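Local atomic coordinates of homoserine O-acetyltransferase (Bacillus anthracis str. 'Ames Ancestor', PDB entry 3I1I), a protein that probably transfers an acetyl group from acetyl-CoA to the side-chain hydroxyl of homoserine, an early step in methionine biosynthesis. Residues Gly78-Thr83 against Lys363-Phe368; Ala58-Tyr61 against Glu67-Trp70; Ala308-Ile313 against Tyr327-Leu332; Phe87-Asp92 against Lys141-Ala146; Gln162-Ala165 against Met171-Arg174. All blocks are in the same frame, centred on the assembly; numbering follows the deposited sequence.

Interaction 1 (Gly78-Thr83 against Lys363-Phe368); sequences GKAIDT and KKVYEF
The last helix of the chain, 362-370, meets Ala80 and Ile81 through Val365 and Tyr366. The backbones approach closely here, with Ala80 CA 4.8 Å from Tyr366 CA, and the small side chain of alanine suits so narrow a gap. Ala80 CB lies 4.4 Å from both Tyr366 CB and Val365 CG1. The tyrosine ring, its CG anti to the backbone N (chi1 175°), receives Ala80 O at its edge and in its plane, 3.8 Å from Tyr366 CD1, so the carbonyl oxygen faces the weakly positive ring hydrogens and not the pi cloud. Deeper in, Ile81 CG1 and Val365 CG1 meet at 4.0 Å with their side chains crossing obliquely. In this alpha/beta-hydrolase fold the helix packs on the central sheet, and Ile81 and Val365 both also touch Met152 of strand 150-154, where branched aliphatic groups suit the dry interior. Gly78 takes a positive phi that glycine accommodates readily, and Gly78 N donates to Asp82 OD1 at 2.8 Å from above the carboxylate plane. That oxygen also accepts from Asn84 N. On the helix, Lys364 NZ forms a salt bridge with Glu341.

Interaction 2 (Ala58-Tyr61 against Glu67-Trp70); sequences AGKY and ESGW
Gly59 O is approached by two donors from the segment 67-70. The stronger is Gly69 N, a hydrogen bond of 3.0 Å that lies in the carbonyl plane but is bent at the hydrogen (138°). The second is a CA-H...O contact, in which Ser68 CA stands 3.3 Å from the same Gly59 O. Glycine fits both ends of the main bond. Gly59 adopts a positive phi of 71°, which is easy for a residue without a CB, while Gly69 presents a bare CA 3.8 Å from Ala58 N, where the backbones run too close for any side chain to fit between them. Ala58 turns its methyl away from this meeting.

Beside the glycines, Lys60 lies along Ser68. Its CG stands beside the backbone N (chi1 -43°), and the rest of the chain is extended, bringing Lys60 CE to 3.7 Å from Ser68 OG. The aliphatic part of the lysine thus passes alongside the serine hydroxyl while the ammonium group goes on to hydrogen-bond Asp65 O. Gly59 N and Ala58 N are held by Asp72 and Tyr34 respectively, and Trp70 meets Tyr50 edge-to-face. The two segments pin together an irregular loop after strand 44-48, the strand whose following loop in alpha/beta hydrolases commonly contributes to the oxyanion hole.

Interaction 3 (Ala308-Ile313 against Tyr327-Leu332); sequences ANVLMI and YKMVDL
Met312 on strand 309-313 and Met329 on helix 324-335, both present as selenomethionine, exchange selenium-to-methyl contacts. Met312 SE lies 3.9 Å from Met329 CE, and Met312 CE lies 4.0 Å from Met329 SE, so each heavy atom faces the other's methyl. The two side chains cross at about a right angle; Met329 runs out extended from the helix, whereas Met312 is folded at both chi2 and chi3, its selenium swung out to the flank of its strand. Flexible, unbranched methionine can take either form, which suits it to a filling role between strand and helix.

The remaining contacts are between carbon atoms. Met312 CG meets Val330 CG2 at 3.8 Å, these side chains sliding past each other in opposite directions, and Val310 CG1 touches Met329 CE at 4.2 Å across a right-angled crossing. Val310 and Met312 are alternate residues, so both point to the helix side of the sheet; each valine, short and branched, offers one methyl to a methionine.

Strand and helix are the first two elements of a beta-alpha-beta crossover ending in strand 340-342, which Val330 also touches. Their axes run nearly antiparallel (165°) with a closest approach of 9.6 Å. No hydrogen bond links the two segments, so cohesion here comes from dispersion and the exclusion of water.

Interaction 4 (Phe87-Asp92 against Lys141-Ala146); sequences FVICTD and KDMGIA
Met143, modelled as selenomethionine, reaches from the end of helix 129-142 toward Phe87 and Ile89 of strand 87-91. Its methyl comes in at the edge of the phenylalanine ring and in the ring plane, with Met143 CE 3.6 Å from Phe87 CE2. A bend at chi3 (70°) turns the methyl to the ring and keeps the selenium for another neighbour: Met143 SE lies 4.2 Å from Ile89 CD1, where the two chains approach tip to tip. Ile89 CD1 also meets Ile145 CD1 end-on at 4.1 Å. One isoleucine delta methyl thus meets both the selenium of Met143 and the delta methyl of Ile145. Long residues are needed because the backbones are well separated, Ile89 CA standing 11.1 Å from Met143 CA.

Between Met143 and Ile145, which both face the strand, the chain turns at Gly144, whose positive phi of 85° is readily adopted by glycine; Gly144 N bonds Lys141 O at 2.7 Å. Ile89 and Ile145 also both touch Val44 of the neighbouring strand and Ile140 of the helix. Phe87 and Met143 also pack on Ser297 of the second subunit, whose Gln336 donates to Asp142 O, so the helix end lies close to a subunit interface. A Schellman motif thus ends helix 129-142, and the residues around it seal that end onto the central sheet of the alpha/beta-hydrolase fold.

Interaction 5 (Gln162-Ala165 against Met171-Arg174); sequences QQWA and MVER
The indole of Trp164 has Met171 CE at its edge, close to the ring plane and 4.2 Å from Trp164 CZ3, while Val172 CG2 comes in obliquely at 3.8 Å from Trp164 CE3. Tyr168 adds a second ring, its plane inclined at about 50° to the indole. This is the alpha-to-beta half of a beta-alpha-beta crossover: helix 156-167 carries the tryptophan, and the following loop folds back against it before entering strand 174-178.

Val172 is turned to the helix, and its CG2, anti to the carbonyl carbon, is the branch that does the touching. Besides the ring, Val172 CG2 lies 3.8 Å from Trp164 O, and the side chains of Trp164 and Val172 cross at about a right angle. A beta-branched residue fills this place well, offering one methyl to the helix while the side chain also meets Val151 of strand 150-154. Ala165 keeps the approach close, Ala165 CA being only 6.1 Å from Val172 CA. Met171, a selenomethionine, is bent at chi3 (75°), which brings its methyl round to the ring edge. The one polar atom of the indole, NE1, is bonded to Gln136, so the buried indole N-H has a partner. At the start of the strand, Arg174 NH1 meets Glu173 OE1 on its anti side in a 2.9 Å salt bridge, 22° out of the guanidinium plane.

In the fold
Along the chain interaction 2 comes first. Interaction 1 then opens, and its long loop encloses interactions 4, 5 and 3 in that order before helix 362-370 closes it. Interactions 1, 3, 4 and 5 all bear on the large mixed sheet. Interactions 3 and 5 have centres about 12 Å apart and are joined by a probable backbone hydrogen bond from Asn309 N to Glu173 O, whereas the centres of 4 and 5 lie about 13 Å apart and Met171 packs on Ala146. Interaction 2 is remote from 3, with centres about 30 Å apart. Interaction 5 lies on the helix that follows the probable nucleophile elbow between strand 150-154 and helix 156-167; the others place further helices and loops about the same alpha/beta-hydrolase core.

Interaction 1 (Gly78-Thr83 against Lys363-Phe368)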
# COMPACT_ATOMS: atom_id res chain seq x y z
N GLY A 78 14.56 37.97 13.73
CA GLY A 78 15.67 37.97 12.78
C GLY A 78 15.68 36.86 11.74
O GLY A 78 16.61 36.79 10.97
N LYS A 79 14.65 36.02 11.69
CA LYS A 79 14.60 34.93 10.71
C LYS A 79 13.88 35.35 9.42
O LYS A 79 13.42 36.49 9.28
CB LYS A 79 13.96 33.68 11.36
CG LYS A 79 14.79 33.11 12.53
CD LYS A 79 14.15 31.88 13.18
CE LYS A 79 15.07 31.22 14.24
NZ LYS A 79 14.32 30.28 15.16
N ALA A 80 13.78 34.43 8.47
CA ALA A 80 13.26 34.76 7.15
C ALA A 80 11.83 35.31 7.21
O ALA A 80 11.47 36.16 6.42
CB ALA A 80 13.32 33.52 6.22
N ILE A 81 11.03 34.72 8.10
CA ILE A 81 9.70 35.21 8.44
C ILE A 81 9.92 35.80 9.83
O ILE A 81 9.85 35.13 10.86
CB ILE A 81 8.69 34.08 8.47
CG1 ILE A 81 8.66 33.38 7.12
CG2 ILE A 81 7.32 34.60 8.85
CD1 ILE A 81 7.85 32.14 7.10
N ASP A 82 10.26 37.07 9.82
CA ASP A 82 10.77 37.77 10.98
C ASP A 82 9.65 38.24 11.93
O ASP A 82 8.91 39.19 11.63
CB ASP A 82 11.59 38.95 10.48
CG ASP A 82 12.35 39.66 11.57
OD1 ASP A 82 12.30 39.24 12.75
OD2 ASP A 82 13.01 40.67 11.22
N THR A 83 9.54 37.58 13.07
CA THR A 83 8.53 37.94 14.07
C THR A 83 8.78 39.30 14.80
O THR A 83 7.90 39.77 15.52
CB THR A 83 8.38 36.85 15.12
OG1 THR A 83 9.66 36.59 15.73
CG2 THR A 83 7.85 35.59 14.50
N LYS A 363 16.35 32.46 2.15
CA LYS A 363 16.74 33.75 1.60
C LYS A 363 15.73 34.24 0.54
O LYS A 363 15.43 35.43 0.45
CB LYS A 363 18.14 33.68 1.03
CG LYS A 363 18.64 35.01 0.53
CD LYS A 363 20.09 34.90 -0.03
CE LYS A 363 20.57 36.24 -0.67
NZ LYS A 363 21.48 36.03 -1.87
N LYS A 364 15.20 33.31 -0.25
CA LYS A 364 14.19 33.62 -1.23
C LYS A 364 12.88 34.04 -0.56
O LYS A 364 12.23 34.99 -1.03
CB LYS A 364 13.93 32.43 -2.14
CG LYS A 364 13.02 32.73 -3.32
CD LYS A 364 13.55 33.88 -4.15
CE LYS A 364 13.15 33.80 -5.58
NZ LYS A 364 13.28 35.16 -6.26
N VAL A 365 12.48 33.35 0.51
CA VAL A 365 11.25 33.68 1.18
C VAL A 365 11.32 35.14 1.66
O VAL A 365 10.43 35.97 1.41
CB VAL A 365 10.99 32.71 2.35
CG1 VAL A 365 10.03 33.28 3.38
CG2 VAL A 365 10.46 31.34 1.77
N TYR A 366 12.42 35.45 2.33
CA TYR A 366 12.67 36.78 2.86
C TYR A 366 12.52 37.84 1.77
O TYR A 366 11.82 38.79 1.95
CB TYR A 366 14.08 36.82 3.46
CG TYR A 366 14.46 38.17 3.92
CD1 TYR A 366 13.96 38.69 5.12
CD2 TYR A 366 15.27 38.98 3.12
CE1 TYR A 366 14.29 39.98 5.52
CE2 TYR A 366 15.61 40.27 3.54
CZ TYR A 366 15.12 40.75 4.73
OH TYR A 366 15.47 42.01 5.10
N GLU A 367 13.20 37.66 0.65
CA GLU A 367 13.13 38.59 -0.49
C GLU A 367 11.69 38.75 -0.98
O GLU A 367 11.24 39.84 -1.29
CB GLU A 367 14.06 38.08 -1.61
CG GLU A 367 13.95 38.72 -3.02
CD GLU A 367 14.88 38.01 -4.07
OE1 GLU A 367 14.45 37.73 -5.21
OE2 GLU A 367 16.04 37.70 -3.73
N PHE A 368 10.96 37.64 -1.05
CA PHE A 368 9.61 37.66 -1.57
C PHE A 368 8.63 38.37 -0.63
O PHE A 368 7.77 39.13 -1.07
CB PHE A 368 9.15 36.23 -1.82
CG PHE A 368 7.93 36.14 -2.63
CD1 PHE A 368 7.97 36.36 -3.98
CD2 PHE A 368 6.72 35.83 -2.05
CE1 PHE A 368 6.81 36.27 -4.77
CE2 PHE A 368 5.57 35.75 -2.83
CZ PHE A 368 5.62 35.97 -4.18

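Interaction 2 (Ala58-Tyr61 against Glu67-Trp70)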
# COMPACT_ATOMS: atom_id res chain seq x y z
N ALA A 58 6.01 27.14 15.16
CA ALA A 58 7.26 27.70 15.74
C ALA A 58 7.22 27.78 17.26
O ALA A 58 6.16 27.67 17.92
CB ALA A 58 7.57 29.09 15.14
N GLY A 59 8.41 27.91 17.83
CA GLY A 59 8.56 28.15 19.25
C GLY A 59 8.21 26.93 20.07
O GLY A 59 8.26 25.80 19.56
N LYS A 60 7.89 27.20 21.34
CA LYS A 60 7.62 26.15 22.33
C LYS A 60 6.51 26.56 23.25
O LYS A 60 6.32 27.75 23.52
CB LYS A 60 8.84 25.89 23.20
CG LYS A 60 10.18 25.83 22.49
CD LYS A 60 11.23 25.23 23.43
CE LYS A 60 12.57 25.03 22.76
NZ LYS A 60 13.48 24.10 23.52
N TYR A 61 5.81 25.55 23.76
CA TYR A 61 4.72 25.74 24.68
C TYR A 61 5.19 25.81 26.16
O TYR A 61 4.51 26.36 27.00
CB TYR A 61 3.70 24.61 24.55
CG TYR A 61 2.96 24.55 23.24
CD1 TYR A 61 2.22 25.64 22.77
CD2 TYR A 61 2.94 23.38 22.49
CE1 TYR A 61 1.53 25.57 21.57
CE2 TYR A 61 2.25 23.29 21.31
CZ TYR A 61 1.54 24.40 20.84
OH TYR A 61 0.85 24.31 19.67
N GLU A 67 11.52 19.74 21.70
CA GLU A 67 11.51 20.25 20.34
C GLU A 67 10.73 21.55 20.21
O GLU A 67 9.93 21.91 21.08
CB GLU A 67 10.88 19.20 19.42
CG GLU A 67 11.81 18.02 19.26
CD GLU A 67 11.15 16.76 18.73
OE1 GLU A 67 10.07 16.83 18.06
OE2 GLU A 67 11.74 15.67 18.98
N SER A 68 11.01 22.24 19.11
CA SER A 68 10.28 23.41 18.68
C SER A 68 9.33 23.06 17.54
O SER A 68 9.36 21.98 17.02
CB SER A 68 11.24 24.46 18.18
OG SER A 68 12.24 24.67 19.14
N GLY A 69 8.52 24.01 17.15
CA GLY A 69 7.53 23.81 16.11
C GLY A 69 8.13 23.53 14.76
O GLY A 69 9.29 23.80 14.50
N TRP A 70 7.31 23.01 13.88
CA TRP A 70 7.79 22.32 12.68
C TRP A 70 8.49 23.20 11.61
O TRP A 70 9.18 22.67 10.72
CB TRP A 70 6.67 21.47 12.11
CG TRP A 70 5.43 22.20 11.84
CD1 TRP A 70 4.33 22.25 12.62
CD2 TRP A 70 5.16 23.02 10.69
NE1 TRP A 70 3.38 23.05 12.04
CE2 TRP A 70 3.86 23.53 10.84
CE3 TRP A 70 5.89 23.34 9.54
CZ2 TRP A 70 3.25 24.37 9.88
CZ3 TRP A 70 5.27 24.18 8.56
CH2 TRP A 70 3.97 24.69 8.76

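Interaction 3 (Ala308-Ile313 against Tyr327-Leu332)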
# COMPACT_ATOMS: atom_id res chain seq x y z
N ALA A 308 -2.69 37.65 -5.96
CA ALA A 308 -1.49 37.69 -5.11
C ALA A 308 -0.24 37.58 -5.99
O ALA A 308 -0.28 37.00 -7.07
CB ALA A 308 -1.52 36.57 -4.12
N ASN A 309 0.87 38.13 -5.51
CA ASN A 309 2.19 37.76 -6.04
C ASN A 309 2.36 36.32 -5.65
O ASN A 309 2.11 36.01 -4.50
CB ASN A 309 3.30 38.59 -5.36
CG ASN A 309 3.45 39.99 -5.92
OD1 ASN A 309 2.62 40.48 -6.65
ND2 ASN A 309 4.55 40.65 -5.56
N VAL A 310 2.74 35.44 -6.57
CA VAL A 310 2.82 34.00 -6.26
C VAL A 310 4.25 33.46 -6.38
O VAL A 310 4.93 33.72 -7.37
CB VAL A 310 1.88 33.17 -7.19
CG1 VAL A 310 2.22 31.65 -7.15
CG2 VAL A 310 0.39 33.42 -6.81
N LEU A 311 4.69 32.72 -5.34
CA LEU A 311 5.99 32.03 -5.31
C LEU A 311 5.78 30.54 -5.02
O LEU A 311 5.25 30.17 -3.97
CB LEU A 311 6.91 32.64 -4.24
CG LEU A 311 8.33 31.99 -4.09
CD1 LEU A 311 9.18 32.03 -5.43
CD2 LEU A 311 9.12 32.61 -2.96
N MSE A 312 6.17 29.68 -5.96
CA MSE A 312 6.11 28.22 -5.77
C MSE A 312 7.55 27.69 -5.55
O MSE A 312 8.50 28.03 -6.31
CB MSE A 312 5.47 27.53 -6.98
CG MSE A 312 4.03 27.94 -7.37
SE MSE A 312 2.78 27.64 -5.91
CE MSE A 312 2.65 25.70 -6.19
N ILE A 313 7.72 26.88 -4.50
CA ILE A 313 9.01 26.33 -4.11
C ILE A 313 8.91 24.80 -4.07
O ILE A 313 8.65 24.21 -3.03
CB ILE A 313 9.46 26.86 -2.75
CG1 ILE A 313 9.45 28.39 -2.75
CG2 ILE A 313 10.87 26.34 -2.38
CD1 ILE A 313 9.78 28.99 -1.30
N TYR A 327 5.55 24.55 -12.58
CA TYR A 327 5.94 25.32 -13.77
C TYR A 327 4.74 25.62 -14.64
O TYR A 327 4.58 26.73 -15.15
CB TYR A 327 7.01 24.60 -14.57
CG TYR A 327 8.35 24.63 -13.90
CD1 TYR A 327 9.18 25.76 -13.99
CD2 TYR A 327 8.78 23.56 -13.13
CE1 TYR A 327 10.41 25.82 -13.32
CE2 TYR A 327 10.01 23.59 -12.47
CZ TYR A 327 10.82 24.71 -12.58
OH TYR A 327 12.04 24.69 -11.93
N LYS A 328 3.86 24.63 -14.80
CA LYS A 328 2.67 24.84 -15.62
C LYS A 328 1.83 25.99 -15.04
O LYS A 328 1.47 26.93 -15.74
CB LYS A 328 1.86 23.55 -15.70
CG LYS A 328 0.60 23.64 -16.52
CD LYS A 328 0.90 23.64 -18.04
CE LYS A 328 0.70 25.01 -18.70
NZ LYS A 328 -0.20 24.84 -19.88
N MSE A 329 1.54 25.90 -13.75
CA MSE A 329 0.72 26.89 -13.05
C MSE A 329 1.29 28.30 -13.14
O MSE A 329 0.57 29.26 -13.41
CB MSE A 329 0.58 26.47 -11.59
CG MSE A 329 0.22 27.58 -10.63
SE MSE A 329 -0.14 26.86 -8.86
CE MSE A 329 -0.45 28.51 -7.85
N VAL A 330 2.59 28.40 -12.92
CA VAL A 330 3.26 29.69 -12.96
C VAL A 330 3.22 30.26 -14.37
O VAL A 330 3.01 31.48 -14.60
CB VAL A 330 4.68 29.55 -12.34
CG1 VAL A 330 5.66 30.67 -12.81
CG2 VAL A 330 4.54 29.47 -10.76
N ASP A 331 3.36 29.38 -15.35
CA ASP A 331 3.27 29.82 -16.71
C ASP A 331 1.89 30.40 -17.02
O ASP A 331 1.78 31.49 -17.64
CB ASP A 331 3.62 28.70 -17.68
CG ASP A 331 3.78 29.21 -19.10
OD1 ASP A 331 4.58 30.13 -19.35
OD2 ASP A 331 3.07 28.72 -19.99
N LEU A 332 0.83 29.70 -16.57
CA LEU A 332 -0.52 30.20 -16.78
C LEU A 332 -0.71 31.56 -16.12
O LEU A 332 -1.23 32.49 -16.73
CB LEU A 332 -1.59 29.22 -16.30
CG LEU A 332 -1.65 27.90 -17.07
CD1 LEU A 332 -2.55 26.86 -16.35
CD2 LEU A 332 -2.04 28.11 -18.55

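Interaction 4 (Phe87-Asp92 against Lys141-Ala146)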
# COMPACT_ATOMS: atom_id res chain seq x y z
N PHE A 87 3.22 39.65 12.23
CA PHE A 87 2.36 38.95 13.14
C PHE A 87 2.01 37.64 12.43
O PHE A 87 1.34 37.66 11.40
CB PHE A 87 1.11 39.79 13.40
CG PHE A 87 0.14 39.15 14.33
CD1 PHE A 87 0.50 38.89 15.64
CD2 PHE A 87 -1.11 38.82 13.90
CE1 PHE A 87 -0.38 38.31 16.51
CE2 PHE A 87 -2.02 38.23 14.77
CZ PHE A 87 -1.65 37.97 16.08
N VAL A 88 2.44 36.51 12.97
CA VAL A 88 2.31 35.23 12.29
C VAL A 88 1.25 34.37 12.96
O VAL A 88 1.26 34.25 14.18
CB VAL A 88 3.65 34.48 12.27
CG1 VAL A 88 3.52 33.08 11.62
CG2 VAL A 88 4.73 35.33 11.59
N ILE A 89 0.33 33.80 12.17
CA ILE A 89 -0.73 32.94 12.71
C ILE A 89 -0.65 31.54 12.08
O ILE A 89 -0.31 31.38 10.91
CB ILE A 89 -2.15 33.47 12.36
CG1 ILE A 89 -2.28 34.95 12.70
CG2 ILE A 89 -3.27 32.60 13.05
CD1 ILE A 89 -3.57 35.63 12.15
N CYS A 90 -0.99 30.53 12.86
CA CYS A 90 -1.10 29.18 12.35
C CYS A 90 -2.19 28.48 13.10
O CYS A 90 -2.31 28.65 14.30
CB CYS A 90 0.23 28.47 12.59
SG CYS A 90 0.30 26.85 11.79
N THR A 91 -2.95 27.65 12.41
CA THR A 91 -4.15 27.03 12.94
C THR A 91 -4.11 25.50 12.79
O THR A 91 -3.43 24.98 11.91
CB THR A 91 -5.41 27.57 12.18
OG1 THR A 91 -5.35 27.15 10.82
CG2 THR A 91 -5.49 29.11 12.23
N ASP A 92 -4.87 24.78 13.61
CA ASP A 92 -5.03 23.35 13.44
C ASP A 92 -6.07 23.05 12.33
O ASP A 92 -7.15 23.58 12.34
CB ASP A 92 -5.56 22.68 14.71
CG ASP A 92 -4.63 22.78 15.91
OD1 ASP A 92 -3.39 22.67 15.76
OD2 ASP A 92 -5.19 22.91 17.03
N LYS A 141 -11.03 37.41 9.93
CA LYS A 141 -11.98 38.50 9.91
C LYS A 141 -12.40 38.88 11.32
O LYS A 141 -12.35 40.05 11.70
CB LYS A 141 -13.19 38.22 9.01
CG LYS A 141 -12.83 38.22 7.49
CD LYS A 141 -14.09 38.16 6.52
CE LYS A 141 -14.73 36.73 6.36
NZ LYS A 141 -15.54 36.46 5.05
N ASP A 142 -12.71 37.88 12.13
CA ASP A 142 -13.14 38.12 13.48
C ASP A 142 -12.06 38.73 14.34
O ASP A 142 -12.39 39.37 15.34
CB ASP A 142 -13.67 36.86 14.15
CG ASP A 142 -15.03 36.45 13.62
OD1 ASP A 142 -15.64 37.20 12.84
OD2 ASP A 142 -15.50 35.36 13.98
N MSE A 143 -10.80 38.56 13.96
CA MSE A 143 -9.70 39.22 14.65
C MSE A 143 -9.51 40.65 14.14
O MSE A 143 -8.66 41.37 14.62
CB MSE A 143 -8.40 38.44 14.46
CG MSE A 143 -8.34 37.17 15.26
SE MSE A 143 -6.69 36.17 14.87
CE MSE A 143 -5.39 37.38 15.70
N GLY A 144 -10.30 41.06 13.16
CA GLY A 144 -10.29 42.43 12.67
C GLY A 144 -9.23 42.68 11.61
O GLY A 144 -8.77 43.81 11.48
N ILE A 145 -8.86 41.64 10.86
CA ILE A 145 -7.79 41.71 9.86
C ILE A 145 -8.44 41.67 8.48
O ILE A 145 -9.25 40.77 8.20
CB ILE A 145 -6.79 40.54 10.03
CG1 ILE A 145 -6.12 40.61 11.42
CG2 ILE A 145 -5.76 40.55 8.90
CD1 ILE A 145 -5.42 39.32 11.96
N ALA A 146 -8.10 42.60 7.62
CA ALA A 146 -8.77 42.68 6.32
C ALA A 146 -7.94 42.00 5.24
O ALA A 146 -8.46 41.51 4.25
CB ALA A 146 -9.07 44.19 5.91

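Interaction 5 (Gln162-Ala165 against Met171-Arg174)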
# COMPACT_ATOMS: atom_id res chain seq x y z
N GLN A 162 -3.17 27.79 -1.36
CA GLN A 162 -3.57 28.02 -2.73
C GLN A 162 -5.07 28.30 -2.77
O GLN A 162 -5.51 29.11 -3.57
CB GLN A 162 -3.22 26.84 -3.63
CG GLN A 162 -1.77 26.79 -4.03
CD GLN A 162 -1.41 25.45 -4.67
OE1 GLN A 162 -1.33 25.35 -5.88
NE2 GLN A 162 -1.22 24.41 -3.85
N GLN A 163 -5.83 27.64 -1.92
CA GLN A 163 -7.27 27.88 -1.86
C GLN A 163 -7.58 29.32 -1.39
O GLN A 163 -8.44 29.99 -1.95
CB GLN A 163 -7.93 26.83 -0.97
CG GLN A 163 -7.95 25.42 -1.57
CD GLN A 163 -8.94 25.29 -2.73
OE1 GLN A 163 -9.36 26.29 -3.32
NE2 GLN A 163 -9.31 24.06 -3.06
N TRP A 164 -6.79 29.83 -0.46
CA TRP A 164 -6.85 31.26 -0.12
C TRP A 164 -6.62 32.20 -1.31
O TRP A 164 -7.38 33.14 -1.54
CB TRP A 164 -5.77 31.60 0.92
CG TRP A 164 -6.22 31.49 2.30
CD1 TRP A 164 -6.12 30.40 3.08
CD2 TRP A 164 -6.81 32.52 3.10
NE1 TRP A 164 -6.61 30.68 4.32
CE2 TRP A 164 -7.06 31.98 4.35
CE3 TRP A 164 -7.17 33.84 2.86
CZ2 TRP A 164 -7.63 32.70 5.38
CZ3 TRP A 164 -7.73 34.57 3.90
CH2 TRP A 164 -7.98 34.00 5.12
N ALA A 165 -5.54 31.94 -2.05
CA ALA A 165 -5.20 32.78 -3.19
C ALA A 165 -6.31 32.76 -4.27
O ALA A 165 -6.64 33.80 -4.86
CB ALA A 165 -3.86 32.35 -3.78
N MSE A 171 -7.92 39.62 -0.43
CA MSE A 171 -7.33 39.56 0.89
C MSE A 171 -5.91 39.10 0.91
O MSE A 171 -5.28 39.23 1.93
CB MSE A 171 -8.12 38.61 1.79
CG MSE A 171 -9.50 39.11 2.20
SE MSE A 171 -10.40 37.87 3.37
CE MSE A 171 -9.36 38.23 5.00
N VAL A 172 -5.38 38.56 -0.18
CA VAL A 172 -4.06 37.93 -0.15
C VAL A 172 -3.05 38.70 -1.00
O VAL A 172 -3.14 38.76 -2.21
CB VAL A 172 -4.15 36.47 -0.65
CG1 VAL A 172 -2.76 35.80 -0.64
CG2 VAL A 172 -5.16 35.66 0.18
N GLU A 173 -2.04 39.26 -0.37
CA GLU A 173 -1.02 40.01 -1.10
C GLU A 173 -0.01 39.10 -1.78
O GLU A 173 0.47 39.41 -2.89
CB GLU A 173 -0.30 40.98 -0.18
CG GLU A 173 -1.26 42.02 0.36
CD GLU A 173 -0.60 43.07 1.21
OE1 GLU A 173 0.65 43.18 1.25
OE2 GLU A 173 -1.35 43.82 1.84
N ARG A 174 0.30 38.01 -1.09
CA ARG A 174 1.38 37.12 -1.47
C ARG A 174 1.02 35.72 -1.08
O ARG A 174 0.53 35.49 0.01
CB ARG A 174 2.64 37.50 -0.74
CG ARG A 174 3.14 38.87 -1.06
CD ARG A 174 4.38 39.23 -0.22
NE ARG A 174 4.69 40.64 -0.35
CZ ARG A 174 3.97 41.63 0.18
NH1 ARG A 174 2.89 41.39 0.93
NH2 ARG A 174 4.33 42.89 -0.04